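Local coordinates for protein peptidoglycan glycosyltransferase (Burkholderia ambifaria, PDB 5UY7) that belongs to the penicillin-binding proteins of the bacterial cell envelope, with a penicillin-binding domain of the beta-lactamase clan, at residues V286-F299 with G313-I327. Sequence-based numbering, arbitrary orientation.
Sequences VTPNTLVETGNGHF and GTLTVGGVIQKSSNI. With SO4 (sulfate ion), chain C.
Val292 and Leu315 form the hydrogen-bonded pair of a two-stranded antiparallel ribbon, 291-293 with 314-316: Val292 N reaches Leu315 O at 2.7 Å, nearly in line with the carbonyl, and Leu315 N returns to Val292 O at 2.9 Å. Past the strands, Gly313 O is gripped twice by Thr294, in its carbonyl plane by OG1 (2.7 Å) and from above that plane by the backbone N. The hydroxyl gets there because chi1 of 76° sets OG1 between the backbone N and the carbonyl carbon. Gly313 N closes this end on Gly295 O. At the other end, Gly318 N, in the first turn of helix 317-323, bonds to Pro288 O (3.3 Å), while Thr316 OG1 caps the helix by accepting from Gly319 N.

On one face of the ribbon Glu293 and Thr314 lie side by side; Glu293 bends at chi2 (-65°), and its OE1 comes to 2.4 Å from Thr314 OG1, so short that the exact spacing is doubtful. Val292 turns to the opposite face, where its CG2 meets Val317 CG2 at 4.0 Å and its CB faces Val320 CG2. Ile327 pushes CD1 against Gly297 C (3.3 Å) and CG1 against Phe299 CB. Ser325 OG touches Thr294 CG2 but bonds to Asp308. Backbone bonds thus join the strands and tie turn 287-290 to the helix start, while buried aliphatic packing joins ribbon to the helix leading to Ser324, probably the serine of an (S/Y)xN-type motif, as in penicillin-binding relatives.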
ATOM      1  N   VAL A 286       3.388  19.943  -6.088  1.00 19.50           N
ATOM      2  CA  VAL A 286       4.102  20.119  -4.832  1.00 17.41           C
ATOM      3  C   VAL A 286       5.475  19.488  -4.992  1.00 20.22           C
ATOM      4  O   VAL A 286       5.737  18.739  -5.936  1.00 18.34           O
ATOM      5  CB  VAL A 286       3.382  19.476  -3.625  1.00 16.89           C
ATOM      6  CG1 VAL A 286       1.957  19.991  -3.493  1.00 20.32           C
ATOM      7  CG2 VAL A 286       3.375  17.953  -3.755  1.00 17.79           C
ATOM      8  N   THR A 287       6.346  19.784  -4.034  1.00 20.81           N
ATOM      9  CA  THR A 287       7.643  19.132  -3.899  1.00 20.30           C
ATOM     10  C   THR A 287       7.687  18.484  -2.523  1.00 17.92           C
ATOM     11  O   THR A 287       6.814  18.765  -1.689  1.00 19.19           O
ATOM     12  CB  THR A 287       8.775  20.141  -4.043  1.00 23.94           C
ATOM     13  OG1 THR A 287       8.682  21.085  -2.968  1.00 24.96           O
ATOM     14  CG2 THR A 287       8.690  20.844  -5.386  1.00 26.45           C
ATOM     15  N   PRO A 288       8.681  17.643  -2.223  1.00 17.61           N
ATOM     16  CA  PRO A 288       8.687  17.001  -0.900  1.00 16.55           C
ATOM     17  C   PRO A 288       8.732  17.979   0.260  1.00 17.72           C
ATOM     18  O   PRO A 288       8.228  17.659   1.345  1.00 18.81           O
ATOM     19  CB  PRO A 288       9.944  16.122  -0.947  1.00 18.04           C
ATOM     20  CG  PRO A 288      10.117  15.808  -2.406  1.00 18.76           C
ATOM     21  CD  PRO A 288       9.716  17.075  -3.110  1.00 23.17           C
ATOM     22  N   ASN A 289       9.306  19.169   0.077  1.00 17.63           N
ATOM     23  CA  ASN A 289       9.392  20.113   1.184  1.00 18.12           C
ATOM     24  C   ASN A 289       8.365  21.234   1.105  1.00 19.79           C
ATOM     25  O   ASN A 289       8.456  22.190   1.880  1.00 21.89           O
ATOM     26  CB  ASN A 289      10.801  20.697   1.275  1.00 23.39           C
ATOM     27  CG  ASN A 289      11.829  19.650   1.609  1.00 32.78           C
ATOM     28  OD1 ASN A 289      12.839  19.507   0.918  1.00 43.75           O
ATOM     29  ND2 ASN A 289      11.567  18.889   2.660  1.00 26.28           N
ATOM     30  N   THR A 290       7.400  21.138   0.193  1.00 18.42           N
ATOM     31  CA  THR A 290       6.255  22.041   0.218  1.00 18.85           C
ATOM     32  C   THR A 290       5.544  21.950   1.562  1.00 20.30           C
ATOM     33  O   THR A 290       5.328  20.858   2.089  1.00 20.34           O
ATOM     34  CB  THR A 290       5.289  21.688  -0.909  1.00 18.94           C
ATOM     35  OG1 THR A 290       5.911  21.959  -2.173  1.00 20.39           O
ATOM     36  CG2 THR A 290       3.989  22.488  -0.788  1.00 23.27           C
ATOM     37  N   LEU A 291       5.184  23.108   2.116  1.00 19.47           N
ATOM     38  CA  LEU A 291       4.472  23.136   3.391  1.00 20.46           C
ATOM     39  C   LEU A 291       2.975  22.972   3.173  1.00 20.76           C
ATOM     40  O   LEU A 291       2.398  23.544   2.241  1.00 24.03           O
ATOM     41  CB  LEU A 291       4.744  24.442   4.131  1.00 22.58           C
ATOM     42  CG  LEU A 291       6.206  24.684   4.511  1.00 23.19           C
ATOM     43  CD1 LEU A 291       6.329  25.945   5.348  1.00 28.25           C
ATOM     44  CD2 LEU A 291       6.783  23.484   5.251  1.00 27.39           C
ATOM     45  N   VAL A 292       2.349  22.193   4.054  1.00 20.00           N
ATOM     46  CA  VAL A 292       0.913  21.931   4.043  1.00 19.11           C
ATOM     47  C   VAL A 292       0.398  22.210   5.447  1.00 20.65           C
ATOM     48  O   VAL A 292       0.851  21.575   6.410  1.00 22.98           O
ATOM     49  CB  VAL A 292       0.596  20.482   3.632  1.00 20.04           C
ATOM     50  CG1 VAL A 292      -0.913  20.259   3.548  1.00 23.82           C
ATOM     51  CG2 VAL A 292       1.282  20.140   2.313  1.00 20.45           C
ATOM     52  N   GLU A 293      -0.541  23.142   5.565  1.00 21.30           N
ATOM     53  CA  GLU A 293      -1.069  23.552   6.862  1.00 23.96           C
ATOM     54  C   GLU A 293      -2.208  22.622   7.261  1.00 24.31           C
ATOM     55  O   GLU A 293      -3.247  22.595   6.594  1.00 25.81           O
ATOM     56  CB  GLU A 293      -1.561  24.998   6.815  1.00 23.37           C
ATOM     57  CG  GLU A 293      -0.501  25.996   6.364  1.00 33.60           C
ATOM     58  CD  GLU A 293       0.676  26.106   7.327  1.00 48.96           C
ATOM     59  OE1 GLU A 293       0.573  25.627   8.480  1.00 44.60           O
ATOM     60  OE2 GLU A 293       1.710  26.683   6.926  1.00 53.52           O
ATOM     61  N   THR A 294      -2.021  21.867   8.346  1.00 23.47           N
ATOM     62  CA  THR A 294      -3.105  21.043   8.863  1.00 20.42           C
ATOM     63  C   THR A 294      -3.644  21.528  10.204  1.00 26.00           C
ATOM     64  O   THR A 294      -4.640  20.972  10.685  1.00 26.81           O
ATOM     65  CB  THR A 294      -2.675  19.566   8.985  1.00 20.92           C
ATOM     66  OG1 THR A 294      -1.825  19.379  10.127  1.00 21.51           O
ATOM     67  CG2 THR A 294      -1.945  19.107   7.726  1.00 20.63           C
ATOM     68  N   GLY A 295      -3.028  22.544  10.810  1.00 27.77           N
ATOM     69  CA  GLY A 295      -3.586  23.171  11.999  1.00 29.19           C
ATOM     70  C   GLY A 295      -3.800  22.198  13.141  1.00 28.16           C
ATOM     71  O   GLY A 295      -2.963  21.333  13.426  1.00 27.50           O
ATOM     72  N   ASN A 296      -4.947  22.335  13.811  1.00 26.33           N
ATOM     73  CA  ASN A 296      -5.257  21.513  14.972  1.00 28.86           C
ATOM     74  C   ASN A 296      -5.908  20.180  14.607  1.00 26.75           C
ATOM     75  O   ASN A 296      -6.530  19.554  15.468  1.00 28.17           O
ATOM     76  CB  ASN A 296      -6.152  22.285  15.948  1.00 29.86           C
ATOM     77  CG  ASN A 296      -7.522  22.621  15.365  1.00 34.97           C
ATOM     78  OD1 ASN A 296      -7.833  22.291  14.215  1.00 35.33           O
ATOM     79  ND2 ASN A 296      -8.356  23.276  16.173  1.00 36.69           N
ATOM     80  N   GLY A 297      -5.777  19.726  13.361  1.00 25.32           N
ATOM     81  CA  GLY A 297      -6.334  18.439  12.996  1.00 25.09           C
ATOM     82  C   GLY A 297      -7.822  18.423  12.748  1.00 26.96           C
ATOM     83  O   GLY A 297      -8.429  17.350  12.760  1.00 26.13           O
ATOM     84  N   HIS A 298      -8.433  19.583  12.525  1.00 26.49           N
ATOM     85  CA  HIS A 298      -9.829  19.679  12.130  1.00 26.97           C
ATOM     86  C   HIS A 298      -9.900  20.538  10.881  1.00 35.24           C
ATOM     87  O   HIS A 298      -9.293  21.612  10.833  1.00 32.65           O
ATOM     88  CB  HIS A 298     -10.693  20.293  13.239  1.00 30.66           C
ATOM     89  CG  HIS A 298     -10.570  19.594  14.556  1.00 31.74           C
ATOM     90  ND1 HIS A 298     -11.235  18.419  14.840  1.00 32.03           N
ATOM     91  CD2 HIS A 298      -9.862  19.906  15.666  1.00 29.74           C
ATOM     92  CE1 HIS A 298     -10.939  18.039  16.072  1.00 31.66           C
ATOM     93  NE2 HIS A 298     -10.106  18.920  16.591  1.00 31.28           N
ATOM     94  N   PHE A 299     -10.630  20.063   9.878  1.00 28.57           N
ATOM     95  CA  PHE A 299     -10.798  20.783   8.625  1.00 26.59           C
ATOM     96  C   PHE A 299     -12.238  20.611   8.159  1.00 25.91           C
ATOM     97  O   PHE A 299     -12.899  19.626   8.497  1.00 32.07           O
ATOM     98  CB  PHE A 299      -9.800  20.270   7.572  1.00 24.47           C
ATOM     99  CG  PHE A 299      -9.762  21.077   6.302  1.00 26.26           C
ATOM    100  CD1 PHE A 299      -9.467  22.429   6.322  1.00 35.57           C
ATOM    101  CD2 PHE A 299      -9.954  20.456   5.077  1.00 29.02           C
ATOM    102  CE1 PHE A 299      -9.408  23.159   5.144  1.00 33.29           C
ATOM    103  CE2 PHE A 299      -9.894  21.178   3.897  1.00 33.83           C
ATOM    104  CZ  PHE A 299      -9.620  22.531   3.931  1.00 31.28           C
ATOM    105  N   GLY A 313      -0.313  20.424  12.857  1.00 25.02           N
ATOM    106  CA  GLY A 313       0.231  21.715  12.502  1.00 28.07           C
ATOM    107  C   GLY A 313       0.758  21.752  11.076  1.00 22.82           C
ATOM    108  O   GLY A 313       0.236  21.105  10.165  1.00 22.88           O
ATOM    109  N   THR A 314       1.818  22.536  10.887  1.00 23.90           N
ATOM    110  CA  THR A 314       2.428  22.684   9.575  1.00 23.69           C
ATOM    111  C   THR A 314       3.325  21.487   9.296  1.00 24.79           C
ATOM    112  O   THR A 314       4.231  21.187  10.082  1.00 28.46           O
ATOM    113  CB  THR A 314       3.239  23.975   9.499  1.00 27.81           C
ATOM    114  OG1 THR A 314       2.428  25.077   9.919  1.00 30.56           O
ATOM    115  CG2 THR A 314       3.716  24.208   8.069  1.00 24.77           C
ATOM    116  N   LEU A 315       3.066  20.802   8.186  1.00 21.31           N
ATOM    117  CA  LEU A 315       3.836  19.639   7.775  1.00 18.50           C
ATOM    118  C   LEU A 315       4.440  19.891   6.403  1.00 20.55           C
ATOM    119  O   LEU A 315       3.887  20.640   5.594  1.00 24.63           O
ATOM    120  CB  LEU A 315       2.965  18.377   7.707  1.00 19.72           C
ATOM    121  CG  LEU A 315       2.295  17.924   9.004  1.00 19.24           C
ATOM    122  CD1 LEU A 315       1.362  16.745   8.746  1.00 17.95           C
ATOM    123  CD2 LEU A 315       3.369  17.576  10.030  1.00 23.71           C
ATOM    124  N   THR A 316       5.577  19.261   6.136  1.00 18.43           N
ATOM    125  CA  THR A 316       5.966  19.136   4.739  1.00 16.44           C
ATOM    126  C   THR A 316       5.104  18.070   4.081  1.00 17.84           C
ATOM    127  O   THR A 316       4.405  17.304   4.744  1.00 19.67           O
ATOM    128  CB  THR A 316       7.430  18.734   4.597  1.00 20.85           C
ATOM    129  OG1 THR A 316       7.620  17.466   5.246  1.00 20.26           O
ATOM    130  CG2 THR A 316       8.354  19.777   5.221  1.00 21.31           C
ATOM    131  N   VAL A 317       5.178  18.005   2.748  1.00 17.37           N
ATOM    132  CA  VAL A 317       4.513  16.917   2.035  1.00 14.63           C
ATOM    133  C   VAL A 317       5.008  15.572   2.550  1.00 16.34           C
ATOM    134  O   VAL A 317       4.220  14.644   2.754  1.00 16.77           O
ATOM    135  CB  VAL A 317       4.731  17.077   0.519  1.00 16.57           C
ATOM    136  CG1 VAL A 317       4.371  15.780  -0.223  1.00 15.95           C
ATOM    137  CG2 VAL A 317       3.900  18.237   0.002  1.00 17.48           C
ATOM    138  N   GLY A 318       6.313  15.455   2.811  1.00 17.99           N
ATOM    139  CA  GLY A 318       6.817  14.233   3.420  1.00 18.62           C
ATOM    140  C   GLY A 318       6.200  13.978   4.783  1.00 20.58           C
ATOM    141  O   GLY A 318       5.843  12.840   5.115  1.00 19.95           O
ATOM    142  N   GLY A 319       6.038  15.043   5.576  1.00 17.48           N
ATOM    143  CA  GLY A 319       5.398  14.910   6.877  1.00 18.27           C
ATOM    144  C   GLY A 319       3.951  14.469   6.789  1.00 19.98           C
ATOM    145  O   GLY A 319       3.445  13.801   7.696  1.00 19.88           O
ATOM    146  N   VAL A 320       3.266  14.828   5.701  1.00 17.06           N
ATOM    147  CA  VAL A 320       1.889  14.376   5.511  1.00 16.49           C
ATOM    148  C   VAL A 320       1.833  12.857   5.419  1.00 17.77           C
ATOM    149  O   VAL A 320       0.927  12.223   5.969  1.00 18.59           O
ATOM    150  CB  VAL A 320       1.261  15.057   4.277  1.00 16.66           C
ATOM    151  CG1 VAL A 320      -0.030  14.360   3.864  1.00 20.32           C
ATOM    152  CG2 VAL A 320       1.000  16.525   4.576  1.00 19.49           C
ATOM    153  N   ILE A 321       2.820  12.245   4.754  1.00 18.08           N
ATOM    154  CA  ILE A 321       2.904  10.789   4.717  1.00 18.65           C
ATOM    155  C   ILE A 321       3.329  10.242   6.074  1.00 19.13           C
ATOM    156  O   ILE A 321       2.725   9.298   6.593  1.00 17.52           O
ATOM    157  CB  ILE A 321       3.864  10.337   3.598  1.00 16.80           C
ATOM    158  CG1 ILE A 321       3.274  10.685   2.231  1.00 15.94           C
ATOM    159  CG2 ILE A 321       4.138   8.840   3.703  1.00 17.21           C
ATOM    160  CD1 ILE A 321       1.910  10.030   1.970  1.00 19.48           C
ATOM    161  N   GLN A 322       4.366  10.841   6.673  1.00 16.45           N
ATOM    162  CA  GLN A 322       4.861  10.393   7.976  1.00 16.67           C
ATOM    163  C   GLN A 322       3.753  10.328   9.027  1.00 17.57           C
ATOM    164  O   GLN A 322       3.669   9.360   9.796  1.00 18.15           O
ATOM    165  CB  GLN A 322       5.975  11.338   8.439  1.00 15.02           C
ATOM    166  CG  GLN A 322       6.598  10.993   9.777  1.00 17.83           C
ATOM    167  CD  GLN A 322       7.367  12.168  10.330  1.00 25.51           C
ATOM    168  OE1 GLN A 322       6.920  13.312  10.212  1.00 29.04           O
ATOM    169  NE2 GLN A 322       8.535  11.907  10.907  1.00 23.20           N
ATOM    170  N   LYS A 323       2.907  11.355   9.088  1.00 17.72           N
ATOM    171  CA  LYS A 323       1.877  11.466  10.117  1.00 16.23           C
ATOM    172  C   LYS A 323       0.533  10.895   9.683  1.00 17.53           C
ATOM    173  O   LYS A 323      -0.410  10.877  10.490  1.00 20.77           O
ATOM    174  CB  LYS A 323       1.710  12.939  10.515  1.00 18.32           C
ATOM    175  CG  LYS A 323       2.990  13.582  11.065  1.00 20.30           C
ATOM    176  CD  LYS A 323       3.465  12.896  12.343  1.00 23.67           C
ATOM    177  CE  LYS A 323       4.658  13.634  12.938  1.00 23.05           C
ATOM    178  NZ  LYS A 323       5.150  12.972  14.173  1.00 24.14           N
ATOM    179  N   SER A 324       0.427  10.431   8.437  1.00 16.31           N
ATOM    180  CA  SER A 324      -0.803   9.845   7.906  1.00 19.03           C
ATOM    181  C   SER A 324      -1.970  10.824   8.017  1.00 16.42           C
ATOM    182  O   SER A 324      -3.079  10.461   8.401  1.00 18.96           O
ATOM    183  CB  SER A 324      -1.136   8.526   8.610  1.00 22.79           C
ATOM    184  OG  SER A 324      -2.041   7.760   7.827  1.00 20.14           O
ATOM    185  N   SER A 325      -1.714  12.076   7.631  1.00 17.21           N
ATOM    186  CA  SER A 325      -2.697  13.143   7.799  1.00 17.00           C
ATOM    187  C   SER A 325      -3.770  13.071   6.710  1.00 17.50           C
ATOM    188  O   SER A 325      -3.456  13.150   5.517  1.00 17.18           O
ATOM    189  CB  SER A 325      -1.979  14.496   7.762  1.00 17.57           C
ATOM    190  OG  SER A 325      -2.901  15.579   7.743  1.00 19.22           O
ATOM    191  N   ASN A 326      -5.037  12.918   7.119  1.00 18.72           N
ATOM    192  CA  ASN A 326      -6.151  13.044   6.177  1.00 17.95           C
ATOM    193  C   ASN A 326      -6.260  14.456   5.629  1.00 19.03           C
ATOM    194  O   ASN A 326      -6.555  14.648   4.443  1.00 18.78           O
ATOM    195  CB  ASN A 326      -7.475  12.700   6.858  1.00 17.85           C
ATOM    196  CG  ASN A 326      -7.635  11.229   7.121  1.00 24.80           C
ATOM    197  OD1 ASN A 326      -6.859  10.414   6.632  1.00 20.48           O
ATOM    198  ND2 ASN A 326      -8.667  10.875   7.885  1.00 28.96           N
ATOM    199  N   ILE A 327      -6.085  15.454   6.495  1.00 17.13           N
ATOM    200  CA  ILE A 327      -6.192  16.846   6.061  1.00 17.29           C
ATOM    201  C   ILE A 327      -5.087  17.179   5.068  1.00 18.73           C
ATOM    202  O   ILE A 327      -5.323  17.850   4.052  1.00 18.86           O
ATOM    203  CB  ILE A 327      -6.169  17.779   7.283  1.00 18.26           C
ATOM    204  CG1 ILE A 327      -7.408  17.514   8.136  1.00 19.86           C
ATOM    205  CG2 ILE A 327      -6.123  19.246   6.846  1.00 22.77           C
ATOM    206  CD1 ILE A 327      -7.344  18.136   9.494  1.00 23.72           C
TER
HETATM  207  S   SO4 C 702      12.086  21.080  -2.345  1.00 42.89           S
HETATM  208  O1  SO4 C 702      12.674  20.840  -3.658  1.00 54.08           O
HETATM  209  O2  SO4 C 702      13.126  21.462  -1.390  1.00 44.71           O
HETATM  210  O3  SO4 C 702      11.443  19.853  -1.877  1.00 46.74           O
HETATM  211  O4  SO4 C 702      11.102  22.156  -2.446  1.00 47.07           O